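Local coordinates for CLIP-associating protein (PDB 4G3A), which tracks microtubule plus ends, promotes stabilisation of dynamic microtubules and is needed for spindle formation, the part crystallised being its N-terminal TOG-like domain of HEAT repeats, at residues Gln14-Ala19 with Asp52-Trp57; Ala127-Leu132 with Leu149-Asn154; Pro172-Leu177 with Pro205-Met210. All blocks are in the same frame, centred on the assembly; numbering follows the deposited sequence.

Contact 1 (Gln14-Ala19 with Asp52-Trp57)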
loop_
_atom_site.group_PDB
_atom_site.type_symbol
_atom_site.label_atom_id
_atom_site.label_comp_id
_atom_site.label_asym_id
_atom_site.label_seq_id
_atom_site.Cartn_x
_atom_site.Cartn_y
_atom_site.Cartn_z
ATOM N N GLN A 14 -2.660 -21.622 -17.867
ATOM C CA GLN A 14 -2.394 -23.054 -17.985
ATOM C C GLN A 14 -0.956 -23.418 -17.614
ATOM O O GLN A 14 -0.712 -24.433 -16.964
ATOM C CB GLN A 14 -2.731 -23.541 -19.398
ATOM C CG GLN A 14 -4.209 -23.425 -19.737
ATOM C CD GLN A 14 -4.471 -23.362 -21.227
ATOM O OE1 GLN A 14 -3.549 -23.193 -22.027
ATOM N NE2 GLN A 14 -5.738 -23.492 -21.611
ATOM N N GLN A 15 -0.014 -22.570 -18.009
ATOM C CA GLN A 15 1.401 -22.883 -17.878
ATOM C C GLN A 15 1.982 -22.518 -16.516
ATOM O O GLN A 15 3.085 -22.944 -16.175
ATOM C CB GLN A 15 2.184 -22.174 -18.978
ATOM C CG GLN A 15 3.404 -22.930 -19.441
ATOM C CD GLN A 15 4.234 -22.130 -20.421
ATOM O OE1 GLN A 15 3.699 -21.451 -21.301
ATOM N NE2 GLN A 15 5.554 -22.201 -20.269
HETATM N N MSE A 16 1.241 -21.723 -15.747
HETATM C CA MSE A 16 1.695 -21.263 -14.436
HETATM C C MSE A 16 1.876 -22.373 -13.400
HETATM O O MSE A 16 2.915 -22.445 -12.747
HETATM C CB MSE A 16 0.766 -20.166 -13.890
HETATM C CG MSE A 16 1.147 -18.765 -14.336
HETATM SE SE MSE A 16 -0.313 -17.472 -14.211
HETATM C CE MSE A 16 -0.036 -16.770 -12.394
ATOM N N PRO A 17 0.863 -23.235 -13.230
ATOM C CA PRO A 17 0.974 -24.262 -12.189
ATOM C C PRO A 17 2.222 -25.125 -12.353
ATOM O O PRO A 17 3.052 -25.176 -11.445
ATOM C CB PRO A 17 -0.287 -25.105 -12.397
ATOM C CG PRO A 17 -1.259 -24.170 -13.028
ATOM C CD PRO A 17 -0.439 -23.282 -13.915
ATOM N N LYS A 18 2.355 -25.784 -13.500
ATOM C CA LYS A 18 3.456 -26.718 -13.725
ATOM C C LYS A 18 4.841 -26.066 -13.667
ATOM O O LYS A 18 5.755 -26.604 -13.044
ATOM C CB LYS A 18 3.273 -27.471 -15.052
ATOM C CG LYS A 18 2.919 -26.587 -16.243
ATOM C CD LYS A 18 2.900 -27.381 -17.542
ATOM C CE LYS A 18 1.550 -27.287 -18.237
ATOM N NZ LYS A 18 1.581 -27.859 -19.616
ATOM N N ALA A 19 4.977 -24.910 -14.310
ATOM C CA ALA A 19 6.273 -24.257 -14.518
ATOM C C ALA A 19 7.329 -24.329 -13.412
ATOM O O ALA A 19 7.068 -23.988 -12.256
ATOM C CB ALA A 19 6.077 -22.769 -14.790
ATOM N N ASP A 52 -5.968 -16.821 -8.667
ATOM C CA ASP A 52 -5.510 -17.960 -7.886
ATOM C C ASP A 52 -4.063 -18.286 -8.239
ATOM O O ASP A 52 -3.259 -18.601 -7.362
ATOM C CB ASP A 52 -6.401 -19.180 -8.130
ATOM C CG ASP A 52 -7.849 -18.945 -7.724
ATOM O OD1 ASP A 52 -8.106 -18.048 -6.892
ATOM O OD2 ASP A 52 -8.731 -19.666 -8.239
ATOM N N GLY A 53 -3.739 -18.198 -9.526
ATOM C CA GLY A 53 -2.399 -18.508 -9.999
ATOM C C GLY A 53 -1.341 -17.549 -9.483
ATOM O O GLY A 53 -0.210 -17.950 -9.204
ATOM N N LEU A 54 -1.700 -16.276 -9.363
ATOM C CA LEU A 54 -0.754 -15.262 -8.919
ATOM C C LEU A 54 -0.422 -15.420 -7.432
ATOM O O LEU A 54 0.636 -14.990 -6.969
ATOM C CB LEU A 54 -1.319 -13.861 -9.178
ATOM C CG LEU A 54 -1.416 -13.422 -10.638
ATOM C CD1 LEU A 54 -2.222 -12.144 -10.761
ATOM C CD2 LEU A 54 -0.028 -13.244 -11.229
HETATM N N MSE A 55 -1.336 -16.039 -6.692
HETATM C CA MSE A 55 -1.246 -16.085 -5.234
HETATM C C MSE A 55 0.015 -16.772 -4.694
HETATM O O MSE A 55 0.669 -16.236 -3.803
HETATM C CB MSE A 55 -2.522 -16.675 -4.628
HETATM C CG MSE A 55 -3.730 -15.764 -4.780
HETATM SE SE MSE A 55 -3.421 -13.994 -3.985
HETATM C CE MSE A 55 -2.848 -14.604 -2.225
ATOM N N PRO A 56 0.362 -17.957 -5.229
ATOM C CA PRO A 56 1.623 -18.586 -4.810
ATOM C C PRO A 56 2.855 -17.741 -5.145
ATOM O O PRO A 56 3.862 -17.824 -4.445
ATOM C CB PRO A 56 1.639 -19.898 -5.604
ATOM C CG PRO A 56 0.203 -20.203 -5.834
ATOM C CD PRO A 56 -0.467 -18.871 -6.037
ATOM N N TRP A 57 2.786 -16.954 -6.213
ATOM C CA TRP A 57 3.883 -16.064 -6.567
ATOM C C TRP A 57 3.978 -14.958 -5.507
ATOM O O TRP A 57 5.048 -14.660 -4.969
ATOM C CB TRP A 57 3.622 -15.429 -7.934
ATOM C CG TRP A 57 3.734 -16.365 -9.118
ATOM C CD1 TRP A 57 3.856 -17.725 -9.089
ATOM C CD2 TRP A 57 3.736 -15.991 -10.504
ATOM N NE1 TRP A 57 3.931 -18.221 -10.374
ATOM C CE2 TRP A 57 3.862 -17.178 -11.259
ATOM C CE3 TRP A 57 3.644 -14.768 -11.179
ATOM C CZ2 TRP A 57 3.900 -17.174 -12.651
ATOM C CZ3 TRP A 57 3.682 -14.767 -12.564
ATOM C CH2 TRP A 57 3.806 -15.964 -13.285
#

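Contact 2 (Ala127-Leu132 with Leu149-Asn154)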
loop_
_atom_site.group_PDB
_atom_site.type_symbol
_atom_site.label_atom_id
_atom_site.label_comp_id
_atom_site.label_asym_id
_atom_site.label_seq_id
_atom_site.Cartn_x
_atom_site.Cartn_y
_atom_site.Cartn_z
ATOM N N ALA A 127 -11.907 3.933 2.530
ATOM C CA ALA A 127 -12.114 2.498 2.730
ATOM C C ALA A 127 -10.798 1.724 2.794
ATOM O O ALA A 127 -10.595 0.896 3.688
ATOM C CB ALA A 127 -13.019 1.921 1.629
ATOM N N LEU A 128 -9.907 1.981 1.841
ATOM C CA LEU A 128 -8.617 1.296 1.820
ATOM C C LEU A 128 -7.730 1.653 3.005
ATOM O O LEU A 128 -7.128 0.782 3.625
ATOM C CB LEU A 128 -7.844 1.582 0.537
ATOM C CG LEU A 128 -6.513 0.809 0.482
ATOM C CD1 LEU A 128 -6.745 -0.700 0.633
ATOM C CD2 LEU A 128 -5.725 1.095 -0.799
ATOM N N ILE A 129 -7.608 2.939 3.307
ATOM C CA ILE A 129 -6.720 3.310 4.408
ATOM C C ILE A 129 -7.231 2.720 5.734
ATOM O O ILE A 129 -6.449 2.182 6.523
ATOM C CB ILE A 129 -6.503 4.843 4.509
ATOM C CG1 ILE A 129 -5.946 5.398 3.198
ATOM C CG2 ILE A 129 -5.583 5.178 5.682
ATOM C CD1 ILE A 129 -4.658 4.750 2.737
ATOM N N ASP A 130 -8.541 2.812 5.969
ATOM C CA ASP A 130 -9.141 2.224 7.174
ATOM C C ASP A 130 -8.856 0.725 7.249
ATOM O O ASP A 130 -8.505 0.196 8.298
ATOM C CB ASP A 130 -10.660 2.429 7.204
ATOM C CG ASP A 130 -11.074 3.865 7.497
ATOM O OD1 ASP A 130 -10.216 4.769 7.525
ATOM O OD2 ASP A 130 -12.290 4.082 7.691
ATOM N N LYS A 131 -9.022 0.036 6.127
ATOM C CA LYS A 131 -8.792 -1.400 6.089
ATOM C C LYS A 131 -7.328 -1.713 6.391
ATOM O O LYS A 131 -7.018 -2.635 7.143
ATOM C CB LYS A 131 -9.180 -1.964 4.711
ATOM C CG LYS A 131 -9.091 -3.469 4.632
ATOM C CD LYS A 131 -10.061 -4.137 5.619
ATOM C CE LYS A 131 -10.275 -5.630 5.274
ATOM N NZ LYS A 131 -11.110 -6.265 6.330
ATOM N N LEU A 132 -6.420 -0.942 5.805
ATOM C CA LEU A 132 -4.999 -1.137 6.070
ATOM C C LEU A 132 -4.708 -0.905 7.553
ATOM O O LEU A 132 -3.891 -1.608 8.152
ATOM C CB LEU A 132 -4.171 -0.160 5.240
ATOM C CG LEU A 132 -4.177 -0.409 3.727
ATOM C CD1 LEU A 132 -3.470 0.729 3.024
ATOM C CD2 LEU A 132 -3.491 -1.714 3.420
ATOM N N LEU A 149 2.404 4.317 7.466
ATOM C CA LEU A 149 2.351 5.759 7.722
ATOM C C LEU A 149 2.593 6.509 6.416
ATOM O O LEU A 149 1.929 7.501 6.136
ATOM C CB LEU A 149 3.349 6.177 8.808
ATOM C CG LEU A 149 2.994 5.674 10.216
ATOM C CD1 LEU A 149 4.141 5.873 11.196
ATOM C CD2 LEU A 149 1.707 6.317 10.745
ATOM N N GLN A 150 3.518 6.009 5.602
ATOM C CA GLN A 150 3.817 6.650 4.327
ATOM C C GLN A 150 2.646 6.515 3.354
ATOM O O GLN A 150 2.378 7.422 2.563
ATOM C CB GLN A 150 5.104 6.078 3.728
ATOM C CG GLN A 150 5.538 6.751 2.436
ATOM C CD GLN A 150 5.982 8.181 2.641
ATOM O OE1 GLN A 150 5.521 9.096 1.945
ATOM N NE2 GLN A 150 6.877 8.390 3.605
ATOM N N THR A 151 1.941 5.385 3.416
ATOM C CA THR A 151 0.755 5.203 2.588
ATOM C C THR A 151 -0.278 6.271 2.926
ATOM O O THR A 151 -0.934 6.820 2.039
ATOM C CB THR A 151 0.107 3.816 2.809
ATOM O OG1 THR A 151 1.065 2.782 2.541
ATOM C CG2 THR A 151 -1.107 3.648 1.905
ATOM N N ILE A 152 -0.444 6.546 4.216
ATOM C CA ILE A 152 -1.362 7.596 4.646
ATOM C C ILE A 152 -0.932 8.944 4.080
ATOM O O ILE A 152 -1.744 9.708 3.534
ATOM C CB ILE A 152 -1.390 7.718 6.178
ATOM C CG1 ILE A 152 -2.014 6.471 6.810
ATOM C CG2 ILE A 152 -2.133 8.987 6.596
ATOM C CD1 ILE A 152 -1.939 6.463 8.336
ATOM N N VAL A 153 0.352 9.236 4.210
ATOM C CA VAL A 153 0.891 10.513 3.713
ATOM C C VAL A 153 0.624 10.660 2.212
ATOM O O VAL A 153 0.140 11.704 1.749
ATOM C CB VAL A 153 2.390 10.651 4.023
ATOM C CG1 VAL A 153 3.015 11.771 3.183
ATOM C CG2 VAL A 153 2.602 10.940 5.523
ATOM N N ASN A 154 0.911 9.605 1.457
ATOM C CA ASN A 154 0.744 9.652 -0.002
ATOM C C ASN A 154 -0.717 9.824 -0.387
ATOM O O ASN A 154 -1.038 10.587 -1.292
ATOM C CB ASN A 154 1.300 8.390 -0.672
ATOM C CG ASN A 154 2.803 8.245 -0.517
ATOM O OD1 ASN A 154 3.346 7.152 -0.664
ATOM N ND2 ASN A 154 3.482 9.343 -0.213
#

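Contact 3 (Pro172-Leu177 with Pro205-Met210)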
loop_
_atom_site.group_PDB
_atom_site.type_symbol
_atom_site.label_atom_id
_atom_site.label_comp_id
_atom_site.label_asym_id
_atom_site.label_seq_id
_atom_site.Cartn_x
_atom_site.Cartn_y
_atom_site.Cartn_z
ATOM N N PRO A 172 -4.072 6.847 16.834
ATOM C CA PRO A 172 -3.126 5.772 16.514
ATOM C C PRO A 172 -1.769 6.253 15.996
ATOM O O PRO A 172 -0.762 5.632 16.334
ATOM C CB PRO A 172 -3.855 4.949 15.438
ATOM C CG PRO A 172 -5.028 5.756 15.031
ATOM C CD PRO A 172 -5.369 6.656 16.165
ATOM N N VAL A 173 -1.722 7.311 15.187
ATOM C CA VAL A 173 -0.422 7.825 14.757
ATOM C C VAL A 173 0.375 8.320 15.979
ATOM O O VAL A 173 1.581 8.092 16.098
ATOM C CB VAL A 173 -0.568 8.959 13.726
ATOM C CG1 VAL A 173 0.782 9.659 13.500
ATOM C CG2 VAL A 173 -1.139 8.411 12.423
ATOM N N CYS A 174 -0.303 8.988 16.900
ATOM C CA CYS A 174 0.378 9.451 18.108
ATOM C C CYS A 174 0.926 8.277 18.927
ATOM O O CYS A 174 2.015 8.365 19.479
ATOM C CB CYS A 174 -0.535 10.341 18.944
ATOM S SG CYS A 174 -0.747 12.020 18.265
ATOM N N ALA A 175 0.181 7.172 18.986
ATOM C CA ALA A 175 0.668 5.974 19.664
ATOM C C ALA A 175 2.002 5.511 19.093
ATOM O O ALA A 175 2.848 5.003 19.824
ATOM C CB ALA A 175 -0.364 4.846 19.583
ATOM N N LEU A 176 2.186 5.671 17.784
ATOM C CA LEU A 176 3.446 5.283 17.154
ATOM C C LEU A 176 4.639 6.190 17.479
ATOM O O LEU A 176 5.784 5.829 17.192
ATOM C CB LEU A 176 3.278 5.118 15.639
ATOM C CG LEU A 176 2.401 3.918 15.239
ATOM C CD1 LEU A 176 2.464 3.693 13.742
ATOM C CD2 LEU A 176 2.831 2.662 15.979
ATOM N N LEU A 177 4.379 7.363 18.070
ATOM C CA LEU A 177 5.466 8.195 18.592
ATOM C C LEU A 177 6.274 7.445 19.651
ATOM O O LEU A 177 7.468 7.681 19.800
ATOM C CB LEU A 177 4.935 9.514 19.187
ATOM C CG LEU A 177 4.346 10.510 18.183
ATOM C CD1 LEU A 177 3.662 11.681 18.892
ATOM C CD2 LEU A 177 5.428 11.022 17.243
ATOM N N PRO A 205 -4.277 22.075 19.188
ATOM C CA PRO A 205 -5.054 21.744 20.394
ATOM C C PRO A 205 -5.561 20.298 20.383
ATOM O O PRO A 205 -5.816 19.726 21.440
ATOM C CB PRO A 205 -6.227 22.730 20.336
ATOM C CG PRO A 205 -6.328 23.109 18.880
ATOM C CD PRO A 205 -4.915 23.144 18.402
ATOM N N ASP A 206 -5.715 19.717 19.196
ATOM C CA ASP A 206 -6.056 18.305 19.083
ATOM C C ASP A 206 -4.983 17.461 19.745
ATOM O O ASP A 206 -5.279 16.516 20.476
ATOM C CB ASP A 206 -6.142 17.894 17.612
ATOM C CG ASP A 206 -7.502 18.160 17.004
ATOM O OD1 ASP A 206 -8.430 18.547 17.750
ATOM O OD2 ASP A 206 -7.639 17.971 15.775
ATOM N N LEU A 207 -3.730 17.781 19.450
ATOM C CA LEU A 207 -2.620 17.040 20.023
ATOM C C LEU A 207 -2.475 17.385 21.494
ATOM O O LEU A 207 -2.045 16.562 22.294
ATOM C CB LEU A 207 -1.319 17.313 19.267
ATOM C CG LEU A 207 -1.322 16.956 17.783
ATOM C CD1 LEU A 207 -0.128 17.611 17.088
ATOM C CD2 LEU A 207 -1.325 15.431 17.573
ATOM N N ARG A 208 -2.843 18.603 21.865
ATOM C CA ARG A 208 -2.646 18.997 23.251
ATOM C C ARG A 208 -3.553 18.200 24.195
ATOM O O ARG A 208 -3.214 17.999 25.360
ATOM C CB ARG A 208 -2.852 20.499 23.428
ATOM C CG ARG A 208 -2.180 21.042 24.675
ATOM C CD ARG A 208 -2.496 22.496 24.848
ATOM N NE ARG A 208 -2.058 23.000 26.145
ATOM C CZ ARG A 208 -1.021 23.815 26.319
ATOM N NH1 ARG A 208 -0.304 24.213 25.274
ATOM N NH2 ARG A 208 -0.707 24.232 27.539
ATOM N N ARG A 209 -4.693 17.742 23.682
ATOM C CA ARG A 209 -5.613 16.890 24.442
ATOM C C ARG A 209 -5.140 15.430 24.461
ATOM O O ARG A 209 -5.628 14.611 25.237
ATOM C CB ARG A 209 -7.024 16.960 23.844
ATOM C CG ARG A 209 -7.186 16.091 22.599
ATOM C CD ARG A 209 -8.562 16.203 21.940
ATOM N NE ARG A 209 -9.599 15.460 22.654
ATOM C CZ ARG A 209 -9.634 14.134 22.771
ATOM N NH1 ARG A 209 -8.681 13.385 22.232
ATOM N NH2 ARG A 209 -10.624 13.555 23.436
HETATM N N MSE A 210 -4.191 15.111 23.594
HETATM C CA MSE A 210 -3.655 13.764 23.498
HETATM C C MSE A 210 -2.736 13.525 24.690
HETATM O O MSE A 210 -1.530 13.741 24.594
HETATM C CB MSE A 210 -2.857 13.617 22.198
HETATM C CG MSE A 210 -3.090 12.339 21.431
HETATM SE SE MSE A 210 -4.867 12.236 20.653
HETATM C CE MSE A 210 -4.776 13.707 19.431
#

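Contact 1 (Gln14-Ala19 with Asp52-Trp57)
The side chain of Met16, a selenomethionine, runs from helix 9-18 across one face of the Trp57 indole and ends against the backbone of helix 47-58. Its bond from CA to CB points toward that helix, and the next atom, Met16 CG, meets the benzene half of the indole at Trp57 CZ2 (3.6 Å). Met16 SE comes next, standing obliquely to the six-membered ring of Trp57, 4.9 Å from its centroid: a Met-aromatic contact. A bend at the last torsion (chi3 91°) then carries Met16 CE over the Trp57 ring face, 3.9 Å from the same centroid and 9° off the normal, as a CH-pi partner. Met16 CE also lies 3.3 Å from Gly53 C and touches the CD2 methyl of Leu54. Gly53 has no side chain, and a CB there would crowd this methyl. Lys24, Ala28 and Leu31 of helix 21-36, with Ile65 and Ser69 of helix 63-80, also touch the indole. With an alanine in place of Trp57, the selenomethionine would probably lose its aromatic cover and its tip would be freer to turn. No hydrogen bond crosses between the two segments, which implies that dispersion, CH-pi and Met-aromatic attraction join them.

Contact 2 (Ala127-Leu132 with Leu149-Asn154)
Thr151 OG1 is hydrogen-bonded to Gln111 OE1 from helix 104-119 and to the backbone O of Glu147 one turn earlier in its own helix, two oxygens that share one hydroxyl, while the methyl of the same residue meets Ile129 and Leu132 of helix 125-136. The two branches of the threonine face different partners. OG1 lies beside the backbone N (chi1 -57°), and CG2 takes the place anti to that N and faces the neighbouring helix. There CG2 of Thr151 touches two methyls, Ile129 CD1 at 3.8 Å and Leu132 CD1 at 3.9 Å. The Ile129 and Thr151 chains pass antiparallel, whereas Leu132 comes in crosswise. The other branch of Ile129 is used as well: its CG2 lies 4.0 Å from CG1 of Ile152, so that one isoleucine spans two successive residues of the opposing helix. Phe148 and Ala155 add further cover to Ile129, as does Tyr169, whose OH is hydrogen-bonded to Asp130 OD1. All four side chains that touch are buried, and no hydrogen bond passes between the segments. The axes of 127-132 and 149-154 approach to 10.8 Å, with their directions 167° apart, almost antiparallel. Two consecutive helices folded back on each other across an apolar seam are the hairpin from which a HEAT-type alpha-solenoid, here that of the TOG domain, is built.

Contact 3 (Pro172-Leu177 with Pro205-Met210)
Near the C-terminal end of the HEAT-type solenoid, Cys174 on helix 170-175, within the third HEAT repeat, packs against Leu207 of helix 203-208 and Met210, a little further along the chain. The contact is small and wholly apolar, and the sulfur of Cys174 is its main point of touch. The bond from CA to CB of Cys174 points toward the other segment, and chi1 (-75°), with SG anti to the carbonyl carbon, brings the sulfur within 3.5 Å of Leu207 CD2. The second neighbour of Cys174 SG is the CG of Met210, a selenomethionine, at 4.0 Å. The directions from SG to these two carbons are about a right angle apart, so the leucine methyl and the selenomethionine chain flank the sulfur rather than stack behind one another. A backbone bond from Met210 N to Leu207 O (2.9 Å) closes the turn that brings these two residues to the same partner.

Leu207 also meets Ile170 and, on helix 215-229, Leu218 and Phe225; Met210 leans on Ile170 and Pro171, and Val213 touches Cys174. On the first segment, Leu177 O accepts a hydrogen bond from Lys217 NZ, a further tie to helix 215-229. The selenomethionine chain is bent at both chi2 and chi3, and its near part does the touching: besides meeting SG, Met210 CG lies 4.1 Å from Cys174 CB.

The three contacts follow one another along the chain, each closing before the next opens, and their order matches their places along the all-helical solenoid. Contact 1, joining helices 9-18 and 47-58, and contact 3, joining helices 170-175 and 203-208, lie on opposite sides of the chain's centre, with their own centres 45 Å apart. Contact 2, joining helices 125-136 and 142-159, is 29 Å from the first and 17 Å from the third, centre to centre. Contacts 2 and 3 touch: Leu149 on helix 142-159 packs on Val173 and Leu176. This serial layout is that of a TOG domain, in which local helix packing builds an elongated scaffold, consistent with a part in microtubule binding.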